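Local structure of molybdopterin synthase catalytic subunit (Helicobacter pylori, 3RPF) at residues L49-Y54 with A119-Y124. The protein probably converts precursor Z into molybdopterin, inserting two sulfur atoms delivered by its partner MoaD to form the dithiolene group. Numbering follows the deposited sequence.
With EDO (1,2-ethanediol), chain G.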
loop_
_atom_site.group_PDB
_atom_site.type_symbol
_atom_site.label_atom_id
_atom_site.label_comp_id
_atom_site.label_asym_id
_atom_site.label_seq_id
_atom_site.Cartn_x
_atom_site.Cartn_y
_atom_site.Cartn_z
ATOM N N LEU A 49 0.987 18.457 14.194
ATOM C CA LEU A 49 1.251 19.210 12.988
ATOM C C LEU A 49 0.014 20.014 12.631
ATOM O O LEU A 49 -1.077 19.762 13.152
ATOM C CB LEU A 49 1.602 18.281 11.827
ATOM C CG LEU A 49 2.746 17.273 11.961
ATOM C CD1 LEU A 49 2.741 16.311 10.772
ATOM C CD2 LEU A 49 4.106 17.957 12.094
ATOM N N SER A 50 0.188 20.976 11.733
ATOM C CA SER A 50 -0.937 21.754 11.232
ATOM C C SER A 50 -0.778 21.916 9.728
ATOM O O SER A 50 0.344 21.987 9.218
ATOM C CB SER A 50 -1.012 23.111 11.914
ATOM O OG SER A 50 -2.234 23.752 11.590
ATOM N N PHE A 51 -1.892 21.941 9.005
ATOM C CA PHE A 51 -1.820 22.006 7.549
ATOM C C PHE A 51 -2.629 23.178 6.965
ATOM O O PHE A 51 -3.732 23.476 7.436
ATOM C CB PHE A 51 -2.302 20.692 6.936
ATOM C CG PHE A 51 -1.486 19.478 7.348
ATOM C CD1 PHE A 51 -0.358 19.097 6.629
ATOM C CD2 PHE A 51 -1.860 18.723 8.440
ATOM C CE1 PHE A 51 0.396 17.978 7.003
ATOM C CE2 PHE A 51 -1.111 17.588 8.823
ATOM C CZ PHE A 51 0.012 17.225 8.101
ATOM N N ASP A 52 -2.065 23.849 5.960
ATOM C CA ASP A 52 -2.849 24.718 5.072
ATOM C C ASP A 52 -3.015 24.023 3.720
ATOM O O ASP A 52 -2.096 23.342 3.248
ATOM C CB ASP A 52 -2.158 26.057 4.843
ATOM C CG ASP A 52 -2.128 26.933 6.083
ATOM O OD1 ASP A 52 -2.965 26.747 7.001
ATOM O OD2 ASP A 52 -1.248 27.823 6.131
ATOM N N ILE A 53 -4.172 24.208 3.086
ATOM C CA ILE A 53 -4.449 23.583 1.795
ATOM C C ILE A 53 -4.955 24.584 0.759
ATOM O O ILE A 53 -5.868 25.373 1.048
ATOM C CB ILE A 53 -5.489 22.457 1.933
ATOM C CG1 ILE A 53 -4.973 21.349 2.859
ATOM C CG2 ILE A 53 -5.830 21.873 0.558
ATOM C CD1 ILE A 53 -5.919 20.181 2.990
ATOM N N TYR A 54 -4.367 24.573 -0.440
ATOM C CA TYR A 54 -4.923 25.359 -1.571
ATOM C C TYR A 54 -6.030 24.508 -2.191
ATOM O O TYR A 54 -5.767 23.659 -3.047
ATOM C CB TYR A 54 -3.826 25.642 -2.600
ATOM C CG TYR A 54 -4.180 26.580 -3.758
ATOM C CD1 TYR A 54 -3.180 27.078 -4.591
ATOM C CD2 TYR A 54 -5.490 26.955 -4.025
ATOM C CE1 TYR A 54 -3.470 27.913 -5.645
ATOM C CE2 TYR A 54 -5.794 27.797 -5.091
ATOM C CZ TYR A 54 -4.777 28.270 -5.894
ATOM O OH TYR A 54 -5.057 29.109 -6.951
ATOM N N ALA A 119 1.350 18.005 -4.283
ATOM C CA ALA A 119 0.057 18.424 -3.769
ATOM C C ALA A 119 0.286 19.755 -3.091
ATOM O O ALA A 119 1.245 19.912 -2.336
ATOM C CB ALA A 119 -0.514 17.410 -2.797
ATOM N N PRO A 120 -0.573 20.733 -3.397
ATOM C CA PRO A 120 -0.440 22.081 -2.829
ATOM C C PRO A 120 -0.915 22.072 -1.387
ATOM O O PRO A 120 -2.052 22.450 -1.105
ATOM C CB PRO A 120 -1.361 22.919 -3.710
ATOM C CG PRO A 120 -2.441 21.941 -4.164
ATOM C CD PRO A 120 -1.731 20.608 -4.305
ATOM N N ILE A 121 -0.055 21.586 -0.493
ATOM C CA ILE A 121 -0.353 21.511 0.933
ATOM C C ILE A 121 0.884 21.940 1.716
ATOM O O ILE A 121 2.001 21.566 1.351
ATOM C CB ILE A 121 -0.739 20.085 1.354
ATOM C CG1 ILE A 121 -2.015 19.630 0.626
ATOM C CG2 ILE A 121 -0.907 20.011 2.861
ATOM C CD1 ILE A 121 -2.420 18.165 0.933
ATOM N N TRP A 122 0.689 22.731 2.777
ATOM C CA TRP A 122 1.812 23.261 3.562
ATOM C C TRP A 122 1.765 22.765 4.998
ATOM O O TRP A 122 0.717 22.778 5.642
ATOM C CB TRP A 122 1.853 24.796 3.511
ATOM C CG TRP A 122 2.070 25.275 2.116
ATOM C CD1 TRP A 122 3.263 25.479 1.495
ATOM C CD2 TRP A 122 1.058 25.537 1.142
ATOM N NE1 TRP A 122 3.056 25.855 0.187
ATOM C CE2 TRP A 122 1.707 25.896 -0.051
ATOM C CE3 TRP A 122 -0.337 25.489 1.162
ATOM C CZ2 TRP A 122 1.005 26.229 -1.211
ATOM C CZ3 TRP A 122 -1.029 25.820 0.011
ATOM C CH2 TRP A 122 -0.357 26.191 -1.155
ATOM N N LYS A 123 2.911 22.319 5.492
ATOM C CA LYS A 123 2.979 21.670 6.795
ATOM C C LYS A 123 3.728 22.528 7.793
ATOM O O LYS A 123 4.752 23.124 7.457
ATOM C CB LYS A 123 3.669 20.306 6.678
ATOM C CG LYS A 123 3.991 19.655 8.015
ATOM C CD LYS A 123 4.278 18.145 7.866
ATOM C CE LYS A 123 5.659 17.900 7.300
ATOM N NZ LYS A 123 5.929 16.431 7.116
ATOM N N TYR A 124 3.219 22.559 9.023
ATOM C CA TYR A 124 3.845 23.274 10.126
ATOM C C TYR A 124 3.966 22.340 11.324
ATOM O O TYR A 124 3.039 21.575 11.618
ATOM C CB TYR A 124 2.977 24.453 10.541
ATOM C CG TYR A 124 2.619 25.414 9.425
ATOM C CD1 TYR A 124 3.282 26.631 9.294
ATOM C CD2 TYR A 124 1.612 25.117 8.521
ATOM C CE1 TYR A 124 2.947 27.530 8.279
ATOM C CE2 TYR A 124 1.269 26.006 7.501
ATOM C CZ TYR A 124 1.942 27.204 7.385
ATOM O OH TYR A 124 1.604 28.081 6.376
HETATM C C1 EDO G . -8.985 27.407 -0.516
HETATM O O1 EDO G . -7.555 27.424 -0.489
HETATM C C2 EDO G . -9.444 28.083 -1.799
HETATM O O2 EDO G . -8.821 27.436 -2.918
#
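Asp52 O takes the straight bond from Trp122 N (2.9 Å, 170° at the hydrogen) and also receives a CA-H...O contact from Ile121 CA, 3.4 Å from Asp52 O. Asp52 N returns the bond to Trp122 O, and Ser50 and Tyr124 exchange the same pair of bonds, two residues back on one strand and two forward on the other. Phe51 with Lys123, between these, and Ile53 with Ile121, beyond Asp52, are the non-hydrogen-bonded pairs. These are the two central strands of the antiparallel four-stranded sheet of this MoaE subunit, and the pairing runs on past the strand ends, where Tyr54 N bonds to Pro120 O, from the residue at the centre of an inverse gamma turn. On one face, Phe51 CD1 packs on Ile121 CG2 (3.9 Å), while Lys123, by similarity a substrate-binding residue, lays CD against both Phe51 CE1 and Leu49 CD1. On the other, Tyr124 meets Ser50 O in plane at its ring edge, CD2 lying 3.4 Å away. Arg131 forms a salt bridge with Asp52 OD1, hydrogen-bonds to Ser50 OG and makes a cation-pi contact with Tyr124. With CG beside its own backbone N (chi1 -62°), the Trp122 indole extends past Asp52, bringing CH2 to 3.8 Å from Tyr54 CB; its NE1 bonds to Pro69 O of the molybdopterin converting factor chain.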